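PDB 3P1W: RabGDI protein from Plasmodium falciparum 3D7, which probably acts as a Rab GDP-dissociation inhibitor, binding prenylated, GDP-loaded Rab GTPases and shuttling them between membranes and cytosol. Local coordinates for residues I92-L97 / F439-N444; C308-V313 / F428-Y433; I323-R328 / V410-L415; L355-D360 / T385-N390. All coordinates share one frame; numbering follows the deposited sequence. Where two conformers were deposited one is given.

How the interactions relate
Interactions 1 and 3 both reach Tyr-433 of interaction 2, the first at its side chain, the second at its carbonyl oxygen, and interaction 4 adjoins interaction 3. Between interactions 1 and 2, centres about 16 Å apart, Ile-92 CD1 packs 3.7 Å from Tyr-433 CB. Tyr-433 O in turn probably accepts a hydrogen bond from Arg-328 NH2 of interaction 3, at 3.1 Å. The centres of interactions 3 and 4 lie about 12 Å apart, and Val-386 N probably donates to Gln-325 O at 2.9 Å. Interaction 4 touches neither interaction 1 nor interaction 2, the nearest atoms being about 9 Å and 8 Å away.

Interaction 1. Residues I92-L97 / F439-N444; sequences IPKFIL and FETATN
Phe-439 sets its ring against two side chains of the 92-97 segment. CD1 lies 3.9 Å from Lys-94 CB and 4.0 Å from Ile-96 CG1, both approaching the ring obliquely. Ile-96 runs beside Phe-439 and points the same way; with CG1 anti to its carbonyl carbon (chi1 -65°), that branch also lies 4.1 Å from Phe-439 CB. Phe-439 also touches Leu-102 of helix 101-108. On the backbone side, a water bonded to Leu-97 N reaches Phe-439 N weakly. Just ahead of the C-terminal helix 440-454, Phe-439 thus packs against strand 96-97 and against Leu-30 and Ile-34 of helix 30-41, which follows strand 20-26 of the Rossmann-like GDI domain. Two residues on, Thr-441 faces the lysine's ammonium, with Lys-94 NZ 4.5 Å from Thr-441 OG1. A water joins them, 2.9 Å from Lys-94 NZ and 2.7 Å from Thr-441 OG1. Asp-434 holds both groups, as a salt bridge to the lysine and a hydrogen bond to the threonine, and Lys-94 NZ donates further to Thr-436 O. Ala-442 N donates a hydrogen bond to the same bridging water, at 3.2 Å. Thr-443 N and OG1 both donate to Phe-439 O, four residues earlier, with OG1 coming from above the carbonyl plane at 3.2 Å.

Interaction 2. Residues C308-V313 / F428-Y433; sequences CDPSYV and FVTSSY
Val-429 is the bump of this contact, and its two methyls fill adjoining hollows. CG1, anti to the backbone N (chi1 -175°), leans on the start of the turn, 3.8 Å from Pro-310 N and 4.1 Å from Pro-310 CG. CG2 fits between Cys-308 SG and the methyls of Val-313, which reaches back from the far end of the turn to meet Val-429 tip to tip, CG2 to CG2 at 4.0 Å. Farther along, the proline ring covers the Thr-430 carbonyl, with CG and CD both 3.3 Å from Thr-430 O, a buried oxygen that has no hydrogen-bonding partner. Thr-430 OG1 fills the dent beside Asp-309, 3.4 Å from Asp-309 CA, while its polar partner is Glu-32. One parallel bridge, Cys-308 with Val-429, joins the backbones: Cys-308 N donates to Phe-428 O, and Thr-430 N to Cys-308 O at 2.9 Å. The turn that carries the proline and valine is shaped by Asp-309. Its OD1 takes the N-H of Ser-311 in an Asx turn and also the Ser-311 hydroxyl, the first on its anti side and the second on its syn side. Strand 427-429 thereby joins strand 305-308, itself paired with strand 20-26, by parallel pairing in the mixed sheet of the Rossmann-like domain. Phe-428 points away onto Ile-449 and Leu-453 of helix 440-454, helix 30-41 borders Asp-309 and Thr-430, and Ile-320 of strand 320-333 touches Pro-310, Val-313 and Val-429.

Interaction 3. Residues I323-R328 / V410-L415; sequences IGQVIR and VKISDL
The Gln-325 amide and the Asp-414 carboxylate lie side by side, nearly coplanar with 28° between their planes. NE2 donates to Asp-414 OD1 at 2.8 Å, meeting the oxygen nearly head-on from a position tilted a little out of the amide plane. Ile-412 CG2 lies next to the same amide, about equally far from its carbon, oxygen and nitrogen (3.8 Å to Gln-325 OE1). Lys-322 forms a salt bridge to Asp-414 OD1, so that oxygen has both Gln-325 NE2 and the Lys-322 ammonium as partners. The other flat group, the Arg-328 guanidinium, has Val-326 CG2 over the centre of one face, 3.8 Å above the plane, and its NH2 hydrogen-bonds to Asp-434 O and Tyr-433 O. Between these two faces the backbones form an antiparallel ladder. Val-326 with Ser-413 and Arg-328 with Lys-411 are hydrogen-bonded pairs, each with two N-H to O=C bonds, while Gln-325 with Asp-414 and Ile-327 with Ile-412 are non-hydrogen-bonded. Strand 320-333 lies between strands 405-418 and 378-385 in the mixed sheet of the GDI fold, distinct from the Rossmann-like sheet. On the face of Gln-325, Ile-327 crosses Ile-412, CG1 to CG1 at 3.8 Å, and its CD1 meets Val-410 CG1; Pro-391 and Ile-392 of helix 391-394 touch this patch. On the opposite face Leu-415, whose CG stands anti to its carbonyl carbon (chi1 -65°), crosses Val-326 at about a right angle, with CD2 3.6 Å from Val-326 CG1.

Interaction 4. Residues L355-D360 / T385-N390; sequences LNRKSD and TVETNN
Arg-357 and Glu-387 meet face to face, not end on. The guanidinium and carboxylate planes are only 13° apart, and Glu-387 OE1 sits 4.0 Å above the guanidinium plane, over its centre. No N-H of the arginine points at the acid; instead its NH2 forms a salt bridge to Glu-394. Two other donors take the carboxylate. Lys-358 N reaches the syn lone pair of Glu-387 OE1 at 2.9 Å, in a nearly straight bond of 166°, and Ser-359 OG donates a hydrogen bond to Glu-387 OE2 at 2.6 Å, coming from above the carboxylate plane. An extended glutamate chain carries the group across to the other loop. The guanidinium is oriented from its edge: Arg-357 NE donates to Ser-359 O at 3.0 Å, close to the guanidinium plane, aided by the bend at chi3 (-71°). At the guanidinium edge, a water accepts from Arg-357 NH2 and Thr-385 N and donates to Ser-359 OG at 2.6 Å; a second water links Asp-360 O and Thr-385 OG1. This surface contact ties the loop between strands 346-350 and 361-367 to the segment that leaves strand 378-385 for helix 391-394, where Asn-390 is the N-cap. With two hydrogen-bond donors on its oxygens and a cationic plane stacked against it, Glu-387 is probably held ionised, and its attraction to Arg-357 is best read as charge and stacking without a directed bond.

Interaction 1. Residues I92-L97 / F439-N444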
loop_
_atom_site.group_PDB
_atom_site.type_symbol
_atom_site.label_atom_id
_atom_site.label_comp_id
_atom_site.label_asym_id
_atom_site.label_seq_id
_atom_site.Cartn_x
_atom_site.Cartn_y
_atom_site.Cartn_z
ATOM N N ILE A 92 5.394 -3.262 6.768
ATOM C CA ILE A 92 4.761 -2.355 5.829
ATOM C C ILE A 92 3.324 -2.841 5.584
ATOM O O ILE A 92 3.039 -3.467 4.551
ATOM C CB ILE A 92 5.568 -2.213 4.523
ATOM C CG1 ILE A 92 7.015 -1.795 4.804
ATOM C CG2 ILE A 92 4.908 -1.195 3.556
ATOM C CD1 ILE A 92 7.908 -1.609 3.570
ATOM N N PRO A 93 2.420 -2.563 6.546
ATOM C CA PRO A 93 1.039 -3.011 6.420
ATOM C C PRO A 93 0.312 -2.084 5.472
ATOM O O PRO A 93 0.118 -0.873 5.759
ATOM C CB PRO A 93 0.482 -2.904 7.837
ATOM C CG PRO A 93 1.305 -1.827 8.523
ATOM C CD PRO A 93 2.683 -1.893 7.839
ATOM N N LYS A 94 -0.012 -2.600 4.312
ATOM C CA LYS A 94 -0.824 -1.850 3.370
ATOM C C LYS A 94 -2.146 -2.580 3.169
ATOM O O LYS A 94 -2.169 -3.766 2.811
ATOM C CB LYS A 94 -0.091 -1.692 2.053
ATOM C CG LYS A 94 1.023 -0.624 2.095
ATOM C CD LYS A 94 1.931 -0.673 0.915
ATOM C CE LYS A 94 3.013 0.430 0.964
ATOM N NZ LYS A 94 2.601 1.803 0.488
ATOM N N PHE A 95 -3.236 -1.866 3.334
ATOM C CA PHE A 95 -4.534 -2.441 3.014
ATOM C C PHE A 95 -4.830 -2.459 1.501
ATOM O O PHE A 95 -4.238 -1.736 0.711
ATOM C CB PHE A 95 -5.641 -1.691 3.750
ATOM C CG PHE A 95 -5.529 -1.693 5.236
ATOM C CD1 PHE A 95 -5.033 -2.771 5.938
ATOM C CD2 PHE A 95 -6.015 -0.615 5.960
ATOM C CE1 PHE A 95 -5.000 -2.762 7.325
ATOM C CE2 PHE A 95 -5.965 -0.614 7.341
ATOM C CZ PHE A 95 -5.466 -1.693 8.017
ATOM N N ILE A 96 -5.759 -3.321 1.097
ATOM C CA ILE A 96 -5.984 -3.618 -0.321
ATOM C C ILE A 96 -7.411 -3.249 -0.724
ATOM O O ILE A 96 -8.379 -3.690 -0.096
ATOM C CB ILE A 96 -5.701 -5.113 -0.524
ATOM C CG1 ILE A 96 -4.217 -5.392 -0.251
ATOM C CG2 ILE A 96 -6.119 -5.606 -1.925
ATOM C CD1 ILE A 96 -3.940 -6.833 0.128
ATOM N N LEU A 97 -7.541 -2.416 -1.751
ATOM C CA LEU A 97 -8.843 -1.986 -2.237
ATOM C C LEU A 97 -9.553 -3.166 -2.924
ATOM O O LEU A 97 -8.995 -3.795 -3.838
ATOM C CB LEU A 97 -8.680 -0.803 -3.203
ATOM C CG LEU A 97 -9.955 -0.082 -3.672
ATOM C CD1 LEU A 97 -10.675 0.675 -2.534
ATOM C CD2 LEU A 97 -9.651 0.884 -4.827
ATOM N N PHE A 439 -2.485 -0.279 -1.128
ATOM C CA PHE A 439 -1.534 -1.024 -1.967
ATOM C C PHE A 439 -1.367 -0.479 -3.397
ATOM O O PHE A 439 -0.497 -0.943 -4.148
ATOM C CB PHE A 439 -1.970 -2.492 -2.021
ATOM C CG PHE A 439 -0.839 -3.476 -2.048
ATOM C CD1 PHE A 439 -0.487 -4.157 -0.892
ATOM C CD2 PHE A 439 -0.188 -3.796 -3.248
ATOM C CE1 PHE A 439 0.544 -5.086 -0.910
ATOM C CE2 PHE A 439 0.841 -4.698 -3.284
ATOM C CZ PHE A 439 1.225 -5.347 -2.118
ATOM N N GLU A 440 -2.174 0.494 -3.788
ATOM C CA GLU A 440 -2.265 0.873 -5.211
ATOM C C GLU A 440 -0.917 1.210 -5.844
ATOM O O GLU A 440 -0.596 0.739 -6.944
ATOM C CB GLU A 440 -3.205 2.069 -5.440
ATOM C CG GLU A 440 -3.340 2.390 -6.921
ATOM C CD GLU A 440 -3.907 3.743 -7.225
ATOM O OE1 GLU A 440 -4.372 4.450 -6.294
ATOM O OE2 GLU A 440 -3.887 4.094 -8.433
ATOM N N THR A 441 -0.146 2.052 -5.175
ATOM C CA THR A 441 1.101 2.509 -5.770
ATOM C C THR A 441 2.121 1.363 -5.923
ATOM O O THR A 441 2.934 1.380 -6.852
ATOM C CB THR A 441 1.694 3.705 -5.019
ATOM O OG1 THR A 441 1.993 3.343 -3.678
ATOM C CG2 THR A 441 0.700 4.894 -5.040
ATOM N N ALA A 442 2.074 0.372 -5.031
ATOM C CA ALA A 442 2.899 -0.817 -5.179
ATOM C C ALA A 442 2.453 -1.607 -6.386
ATOM O O ALA A 442 3.286 -2.070 -7.168
ATOM C CB ALA A 442 2.863 -1.690 -3.942
ATOM N N THR A 443 1.151 -1.818 -6.514
ATOM C CA THR A 443 0.611 -2.568 -7.664
ATOM C C THR A 443 0.955 -1.842 -8.980
ATOM O O THR A 443 1.338 -2.493 -9.980
ATOM C CB THR A 443 -0.902 -2.775 -7.554
ATOM O OG1 THR A 443 -1.218 -3.301 -6.263
ATOM C CG2 THR A 443 -1.407 -3.758 -8.653
ATOM N N ASN A 444 0.827 -0.519 -8.996
ATOM C CA ASN A 444 1.186 0.274 -10.175
ATOM C C ASN A 444 2.629 0.038 -10.625
ATOM O O ASN A 444 2.892 -0.129 -11.825
ATOM C CB ASN A 444 0.982 1.761 -9.960
ATOM C CG ASN A 444 -0.518 2.157 -9.873
ATOM O OD1 ASN A 444 -1.396 1.402 -10.265
ATOM N ND2 ASN A 444 -0.780 3.337 -9.339
HETATM O O HOH W 1 4.407 1.381 -2.285
HETATM O O HOH W 2 1.313 1.289 -2.085
HETATM O O HOH W 3 -5.124 -1.185 -2.993
#

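Interaction 2. Residues C308-V313 / F428-Y433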
loop_
_atom_site.group_PDB
_atom_site.type_symbol
_atom_site.label_atom_id
_atom_site.label_comp_id
_atom_site.label_asym_id
_atom_site.label_seq_id
_atom_site.Cartn_x
_atom_site.Cartn_y
_atom_site.Cartn_z
ATOM N N CYS A 308 14.505 -7.378 -9.339
ATOM C CA CYS A 308 15.020 -7.341 -7.995
ATOM C C CYS A 308 14.642 -6.064 -7.293
ATOM O O CYS A 308 14.249 -5.101 -7.927
ATOM C CB CYS A 308 16.537 -7.492 -8.010
ATOM S SG CYS A 308 17.458 -6.170 -8.820
ATOM N N ASP A 309 14.770 -6.074 -5.981
ATOM C CA ASP A 309 14.590 -4.836 -5.213
ATOM C C ASP A 309 15.903 -4.031 -5.183
ATOM O O ASP A 309 16.960 -4.548 -5.571
ATOM C CB ASP A 309 13.998 -5.148 -3.844
ATOM C CG ASP A 309 14.965 -5.785 -2.891
ATOM O OD1 ASP A 309 15.877 -5.097 -2.391
ATOM O OD2 ASP A 309 14.737 -6.953 -2.558
ATOM N N PRO A 310 15.854 -2.768 -4.733
ATOM C CA PRO A 310 17.015 -1.913 -4.807
ATOM C C PRO A 310 18.249 -2.423 -4.048
ATOM O O PRO A 310 19.387 -2.099 -4.435
ATOM C CB PRO A 310 16.496 -0.563 -4.241
ATOM C CG PRO A 310 15.074 -0.562 -4.561
ATOM C CD PRO A 310 14.653 -2.015 -4.303
ATOM N N SER A 311 18.056 -3.251 -3.033
ATOM C CA SER A 311 19.179 -3.739 -2.246
ATOM C C SER A 311 20.122 -4.628 -3.038
ATOM O O SER A 311 21.267 -4.821 -2.605
ATOM C CB SER A 311 18.732 -4.488 -0.983
ATOM O OG SER A 311 18.173 -5.736 -1.252
ATOM N N TYR A 312 19.653 -5.177 -4.153
ATOM C CA TYR A 312 20.471 -6.073 -4.983
ATOM C C TYR A 312 21.285 -5.367 -6.063
ATOM O O TYR A 312 22.124 -6.015 -6.745
ATOM C CB TYR A 312 19.604 -7.190 -5.582
ATOM C CG TYR A 312 19.192 -8.179 -4.548
ATOM C CD1 TYR A 312 20.012 -9.246 -4.195
ATOM C CD2 TYR A 312 17.953 -8.044 -3.892
ATOM C CE1 TYR A 312 19.626 -10.163 -3.222
ATOM C CE2 TYR A 312 17.569 -8.945 -2.922
ATOM C CZ TYR A 312 18.401 -9.993 -2.579
ATOM O OH TYR A 312 17.982 -10.869 -1.589
ATOM N N VAL A 313 21.125 -4.053 -6.184
ATOM C CA VAL A 313 21.809 -3.288 -7.219
ATOM C C VAL A 313 22.566 -2.105 -6.662
ATOM O O VAL A 313 22.866 -1.144 -7.388
ATOM C CB VAL A 313 20.823 -2.821 -8.335
ATOM C CG1 VAL A 313 20.244 -4.021 -9.110
ATOM C CG2 VAL A 313 19.662 -1.935 -7.755
ATOM N N PHE A 428 15.381 -5.298 -14.048
ATOM C CA PHE A 428 14.201 -4.482 -13.721
ATOM C C PHE A 428 14.150 -4.376 -12.225
ATOM O O PHE A 428 14.061 -5.406 -11.553
ATOM C CB PHE A 428 12.921 -5.158 -14.224
ATOM C CG PHE A 428 12.825 -5.228 -15.719
ATOM C CD1 PHE A 428 12.056 -4.316 -16.418
ATOM C CD2 PHE A 428 13.551 -6.180 -16.432
ATOM C CE1 PHE A 428 11.985 -4.368 -17.802
ATOM C CE2 PHE A 428 13.495 -6.233 -17.835
ATOM C CZ PHE A 428 12.702 -5.320 -18.514
ATOM N N VAL A 429 14.221 -3.148 -11.716
ATOM C CA VAL A 429 14.313 -2.893 -10.283
ATOM C C VAL A 429 12.985 -2.341 -9.756
ATOM O O VAL A 429 12.453 -1.380 -10.293
ATOM C CB VAL A 429 15.472 -1.927 -9.934
ATOM C CG1 VAL A 429 15.605 -1.775 -8.443
ATOM C CG2 VAL A 429 16.830 -2.471 -10.503
ATOM N N THR A 430 12.444 -2.982 -8.733
ATOM C CA THR A 430 11.220 -2.475 -8.064
ATOM C C THR A 430 11.549 -1.215 -7.256
ATOM O O THR A 430 12.633 -1.095 -6.677
ATOM C CB THR A 430 10.560 -3.530 -7.175
ATOM O OG1 THR A 430 11.488 -4.035 -6.214
ATOM C CG2 THR A 430 9.978 -4.681 -8.016
ATOM N N SER A 431 10.613 -0.277 -7.225
ATOM C CA SER A 431 10.745 0.900 -6.368
ATOM C C SER A 431 10.545 0.540 -4.896
ATOM O O SER A 431 9.903 -0.465 -4.540
ATOM C CB SER A 431 9.767 2.009 -6.826
ATOM O OG SER A 431 8.427 1.607 -6.613
ATOM N N SER A 432 11.075 1.364 -4.010
ATOM C CA SER A 432 10.855 1.159 -2.593
ATOM C C SER A 432 9.382 1.402 -2.282
ATOM O O SER A 432 8.737 2.171 -2.987
ATOM C CB SER A 432 11.696 2.119 -1.778
ATOM O OG SER A 432 13.051 2.060 -2.182
ATOM N N TYR A 433 8.874 0.726 -1.249
ATOM C CA TYR A 433 7.484 0.917 -0.793
ATOM C C TYR A 433 7.341 2.327 -0.216
ATOM O O TYR A 433 8.160 2.756 0.590
ATOM C CB TYR A 433 7.049 -0.145 0.228
ATOM C CG TYR A 433 7.078 -1.517 -0.366
ATOM C CD1 TYR A 433 6.000 -2.020 -1.074
ATOM C CD2 TYR A 433 8.249 -2.264 -0.324
ATOM C CE1 TYR A 433 6.078 -3.248 -1.689
ATOM C CE2 TYR A 433 8.336 -3.493 -0.938
ATOM C CZ TYR A 433 7.246 -3.975 -1.612
ATOM O OH TYR A 433 7.352 -5.184 -2.249
#

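Interaction 3. Residues I323-R328 / V410-L415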
loop_
_atom_site.group_PDB
_atom_site.type_symbol
_atom_site.label_atom_id
_atom_site.label_comp_id
_atom_site.label_asym_id
_atom_site.label_seq_id
_atom_site.Cartn_x
_atom_site.Cartn_y
_atom_site.Cartn_z
ATOM N N ILE A 323 14.980 9.223 -3.909
ATOM C CA ILE A 323 14.060 10.368 -4.014
ATOM C C ILE A 323 13.626 10.945 -2.677
ATOM O O ILE A 323 12.859 11.929 -2.647
ATOM C CB ILE A 323 12.789 10.045 -4.841
ATOM C CG1 ILE A 323 11.934 8.922 -4.209
ATOM C CG2 ILE A 323 13.165 9.724 -6.268
ATOM C CD1 ILE A 323 10.544 8.734 -4.878
ATOM N N GLY A 324 14.087 10.333 -1.584
ATOM C CA GLY A 324 13.657 10.729 -0.247
ATOM C C GLY A 324 13.761 9.594 0.758
ATOM O O GLY A 324 14.526 8.635 0.556
ATOM N N GLN A 325 13.047 9.746 1.867
ATOM C CA GLN A 325 12.969 8.717 2.920
ATOM C C GLN A 325 11.530 8.594 3.403
ATOM O O GLN A 325 10.752 9.539 3.293
ATOM C CB GLN A 325 13.850 9.089 4.131
ATOM C CG GLN A 325 15.349 9.112 3.861
ATOM C CD GLN A 325 16.168 9.183 5.124
ATOM O OE1 GLN A 325 15.998 10.087 5.922
ATOM N NE2 GLN A 325 17.078 8.233 5.298
ATOM N N VAL A 326 11.216 7.434 3.961
ATOM C CA VAL A 326 9.924 7.152 4.587
ATOM C C VAL A 326 10.177 6.803 6.064
ATOM O O VAL A 326 11.193 6.176 6.381
ATOM C CB VAL A 326 9.173 6.027 3.851
ATOM C CG1 VAL A 326 10.028 4.699 3.747
ATOM C CG2 VAL A 326 7.841 5.738 4.565
ATOM N N ILE A 327 9.285 7.251 6.971
ATOM C CA ILE A 327 9.307 6.831 8.358
ATOM C C ILE A 327 8.035 6.060 8.620
ATOM O O ILE A 327 6.945 6.441 8.141
ATOM C CB ILE A 327 9.486 8.044 9.333
ATOM C CG1 ILE A 327 9.500 7.560 10.786
ATOM C CG2 ILE A 327 8.400 9.144 9.074
ATOM C CD1 ILE A 327 10.000 8.662 11.800
ATOM N N ARG A 328 8.191 4.914 9.268
ATOM C CA ARG A 328 7.088 4.142 9.797
ATOM C C ARG A 328 7.309 3.873 11.262
ATOM O O ARG A 328 8.394 3.479 11.678
ATOM C CB ARG A 328 6.896 2.793 9.057
ATOM C CG ARG A 328 6.615 2.939 7.592
ATOM C CD ARG A 328 6.198 1.657 6.919
ATOM N NE ARG A 328 5.990 1.909 5.495
ATOM C CZ ARG A 328 6.968 1.923 4.570
ATOM N NH1 ARG A 328 8.219 1.632 4.896
ATOM N NH2 ARG A 328 6.691 2.210 3.314
ATOM N N VAL A 410 10.355 2.226 15.485
ATOM C CA VAL A 410 10.525 3.189 14.424
ATOM C C VAL A 410 11.550 2.736 13.400
ATOM O O VAL A 410 12.633 2.252 13.773
ATOM C CB VAL A 410 11.019 4.535 14.944
ATOM C CG1 VAL A 410 11.208 5.487 13.757
ATOM C CG2 VAL A 410 10.034 5.115 15.969
ATOM N N LYS A 411 11.214 2.854 12.115
ATOM C CA LYS A 411 12.138 2.519 11.024
ATOM C C LYS A 411 12.088 3.614 9.967
ATOM O O LYS A 411 11.010 3.978 9.464
ATOM C CB LYS A 411 11.808 1.162 10.384
ATOM C CG LYS A 411 12.830 0.693 9.383
ATOM C CD LYS A 411 12.476 -0.718 8.909
ATOM C CE LYS A 411 13.476 -1.226 7.873
ATOM N NZ LYS A 411 13.127 -2.614 7.515
ATOM N N ILE A 412 13.254 4.165 9.668
ATOM C CA ILE A 412 13.390 5.145 8.613
ATOM C C ILE A 412 14.164 4.524 7.455
ATOM O O ILE A 412 15.246 3.928 7.659
ATOM C CB ILE A 412 14.089 6.416 9.115
ATOM C CG1 ILE A 412 13.260 7.083 10.212
ATOM C CG2 ILE A 412 14.321 7.399 7.934
ATOM C CD1 ILE A 412 14.062 8.146 11.045
ATOM N N SER A 413 13.588 4.576 6.267
ATOM C CA SER A 413 14.161 3.894 5.095
ATOM C C SER A 413 14.343 4.866 3.921
ATOM O O SER A 413 13.505 5.761 3.695
ATOM C CB SER A 413 13.249 2.743 4.661
ATOM O OG SER A 413 13.058 1.783 5.695
ATOM N N ASP A 414 15.399 4.645 3.124
ATOM C CA ASP A 414 15.582 5.399 1.895
ATOM C C ASP A 414 14.574 4.931 0.852
ATOM O O ASP A 414 14.233 3.749 0.782
ATOM C CB ASP A 414 17.020 5.255 1.352
ATOM C CG ASP A 414 18.069 5.878 2.249
ATOM O OD1 ASP A 414 17.826 6.878 2.945
ATOM O OD2 ASP A 414 19.188 5.340 2.248
ATOM N N LEU A 415 14.065 5.873 0.074
ATOM C CA LEU A 415 13.154 5.607 -1.034
ATOM C C LEU A 415 13.906 5.720 -2.344
ATOM O O LEU A 415 14.469 6.789 -2.657
ATOM C CB LEU A 415 11.999 6.617 -1.061
ATOM C CG LEU A 415 11.023 6.599 0.116
ATOM C CD1 LEU A 415 10.053 7.803 0.066
ATOM C CD2 LEU A 415 10.261 5.252 0.157
#

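Interaction 4. Residues L355-D360 / T385-N390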
loop_
_atom_site.group_PDB
_atom_site.type_symbol
_atom_site.label_atom_id
_atom_site.label_comp_id
_atom_site.label_asym_id
_atom_site.label_seq_id
_atom_site.Cartn_x
_atom_site.Cartn_y
_atom_site.Cartn_z
ATOM N N LEU A 355 -1.786 19.224 8.043
ATOM C CA LEU A 355 -0.616 19.303 8.906
ATOM C C LEU A 355 0.445 20.213 8.308
ATOM O O LEU A 355 1.613 20.104 8.636
ATOM C CB LEU A 355 -0.071 17.906 9.177
ATOM C CG LEU A 355 -0.953 17.011 10.053
ATOM C CD1 LEU A 355 -0.303 15.628 10.145
ATOM C CD2 LEU A 355 -1.231 17.590 11.465
ATOM N N ASN A 356 0.037 21.093 7.398
ATOM C CA ASN A 356 0.926 22.139 6.845
ATOM C C ASN A 356 2.186 21.601 6.235
ATOM O O ASN A 356 3.282 22.140 6.438
ATOM C CB ASN A 356 1.301 23.158 7.917
ATOM C CG ASN A 356 0.169 23.488 8.777
ATOM O OD1 ASN A 356 -0.781 24.115 8.337
ATOM N ND2 ASN A 356 0.240 23.067 10.025
ATOM N N ARG A 357 2.026 20.541 5.433
ATOM C CA ARG A 357 3.140 19.822 4.866
ATOM C C ARG A 357 2.825 19.469 3.425
ATOM O O ARG A 357 1.773 19.805 2.917
ATOM C CB ARG A 357 3.453 18.567 5.695
ATOM C CG ARG A 357 2.319 17.575 5.755
ATOM C CD ARG A 357 2.649 16.451 6.723
ATOM N NE ARG A 357 3.694 15.549 6.202
ATOM C CZ ARG A 357 4.948 15.498 6.662
ATOM N NH1 ARG A 357 5.377 16.311 7.623
ATOM N NH2 ARG A 357 5.792 14.607 6.164
ATOM N N LYS A 358 3.773 18.847 2.758
ATOM C CA LYS A 358 3.690 18.667 1.310
ATOM C C LYS A 358 3.441 17.216 0.911
ATOM O O LYS A 358 3.515 16.862 -0.273
ATOM C CB LYS A 358 4.992 19.157 0.681
ATOM C CG LYS A 358 5.305 20.641 0.887
ATOM C CD LYS A 358 4.359 21.543 0.147
ATOM C CE LYS A 358 4.841 23.009 0.153
ATOM N NZ LYS A 358 3.706 23.954 0.413
ATOM N N SER A 359 3.119 16.375 1.883
ATOM C CA SER A 359 2.762 14.980 1.560
ATOM C C SER A 359 1.899 14.404 2.673
ATOM O O SER A 359 2.036 14.793 3.856
ATOM C CB SER A 359 4.024 14.157 1.331
ATOM O OG SER A 359 4.839 14.093 2.510
ATOM N N ASP A 360 0.985 13.506 2.312
ATOM C CA ASP A 360 0.006 13.011 3.274
ATOM C C ASP A 360 0.677 12.119 4.346
ATOM O O ASP A 360 1.774 11.565 4.129
ATOM C CB ASP A 360 -1.100 12.224 2.580
ATOM C CG ASP A 360 -2.024 13.088 1.707
ATOM O OD1 ASP A 360 -1.790 14.313 1.490
ATOM O OD2 ASP A 360 -3.010 12.495 1.212
ATOM N N THR A 385 6.137 10.476 4.510
ATOM C CA THR A 385 7.320 10.841 3.717
ATOM C C THR A 385 8.085 11.881 4.495
ATOM O O THR A 385 7.502 12.844 4.977
ATOM C CB THR A 385 6.967 11.398 2.331
ATOM O OG1 THR A 385 6.093 10.487 1.671
ATOM C CG2 THR A 385 8.276 11.603 1.466
ATOM N N VAL A 386 9.395 11.674 4.636
ATOM C CA VAL A 386 10.217 12.557 5.434
ATOM C C VAL A 386 10.432 13.884 4.664
ATOM O O VAL A 386 10.905 13.878 3.530
ATOM C CB VAL A 386 11.562 11.925 5.756
ATOM C CG1 VAL A 386 12.452 12.958 6.464
ATOM C CG2 VAL A 386 11.391 10.639 6.613
ATOM N N GLU A 387 10.043 14.995 5.263
ATOM C CA GLU A 387 10.229 16.316 4.675
ATOM C C GLU A 387 11.218 17.221 5.408
ATOM O O GLU A 387 11.570 18.291 4.882
ATOM C CB GLU A 387 8.857 17.049 4.572
ATOM C CG GLU A 387 7.935 16.320 3.652
ATOM C CD GLU A 387 6.631 17.025 3.325
ATOM O OE1 GLU A 387 6.315 18.100 3.902
ATOM O OE2 GLU A 387 5.927 16.455 2.451
ATOM N N THR A 388 11.666 16.813 6.598
ATOM C CA THR A 388 12.506 17.638 7.439
ATOM C C THR A 388 13.724 16.858 8.002
ATOM O O THR A 388 13.852 15.649 7.781
ATOM C CB THR A 388 11.730 18.206 8.656
ATOM O OG1 THR A 388 11.598 17.198 9.694
ATOM C CG2 THR A 388 10.343 18.758 8.239
ATOM N N ASN A 389 14.560 17.604 8.732
ATOM C CA ASN A 389 15.717 17.083 9.467
ATOM C C ASN A 389 15.353 16.189 10.642
ATOM O O ASN A 389 16.211 15.444 11.128
ATOM C CB ASN A 389 16.683 18.231 9.907
ATOM C CG ASN A 389 16.120 19.160 11.023
ATOM O OD1 ASN A 389 14.936 19.178 11.324
ATOM N ND2 ASN A 389 17.001 19.961 11.600
ATOM N N ASN A 390 14.083 16.219 11.051
ATOM C CA ASN A 390 13.604 15.545 12.263
ATOM C C ASN A 390 12.285 14.814 12.036
ATOM O O ASN A 390 11.218 15.266 12.457
ATOM C CB ASN A 390 13.482 16.524 13.441
ATOM C CG ASN A 390 13.285 15.803 14.787
ATOM O OD1 ASN A 390 12.907 14.628 14.835
ATOM N ND2 ASN A 390 13.498 16.523 15.875
HETATM O O HOH W 4 4.255 12.646 4.618
HETATM O O HOH W 5 3.361 10.562 2.121
#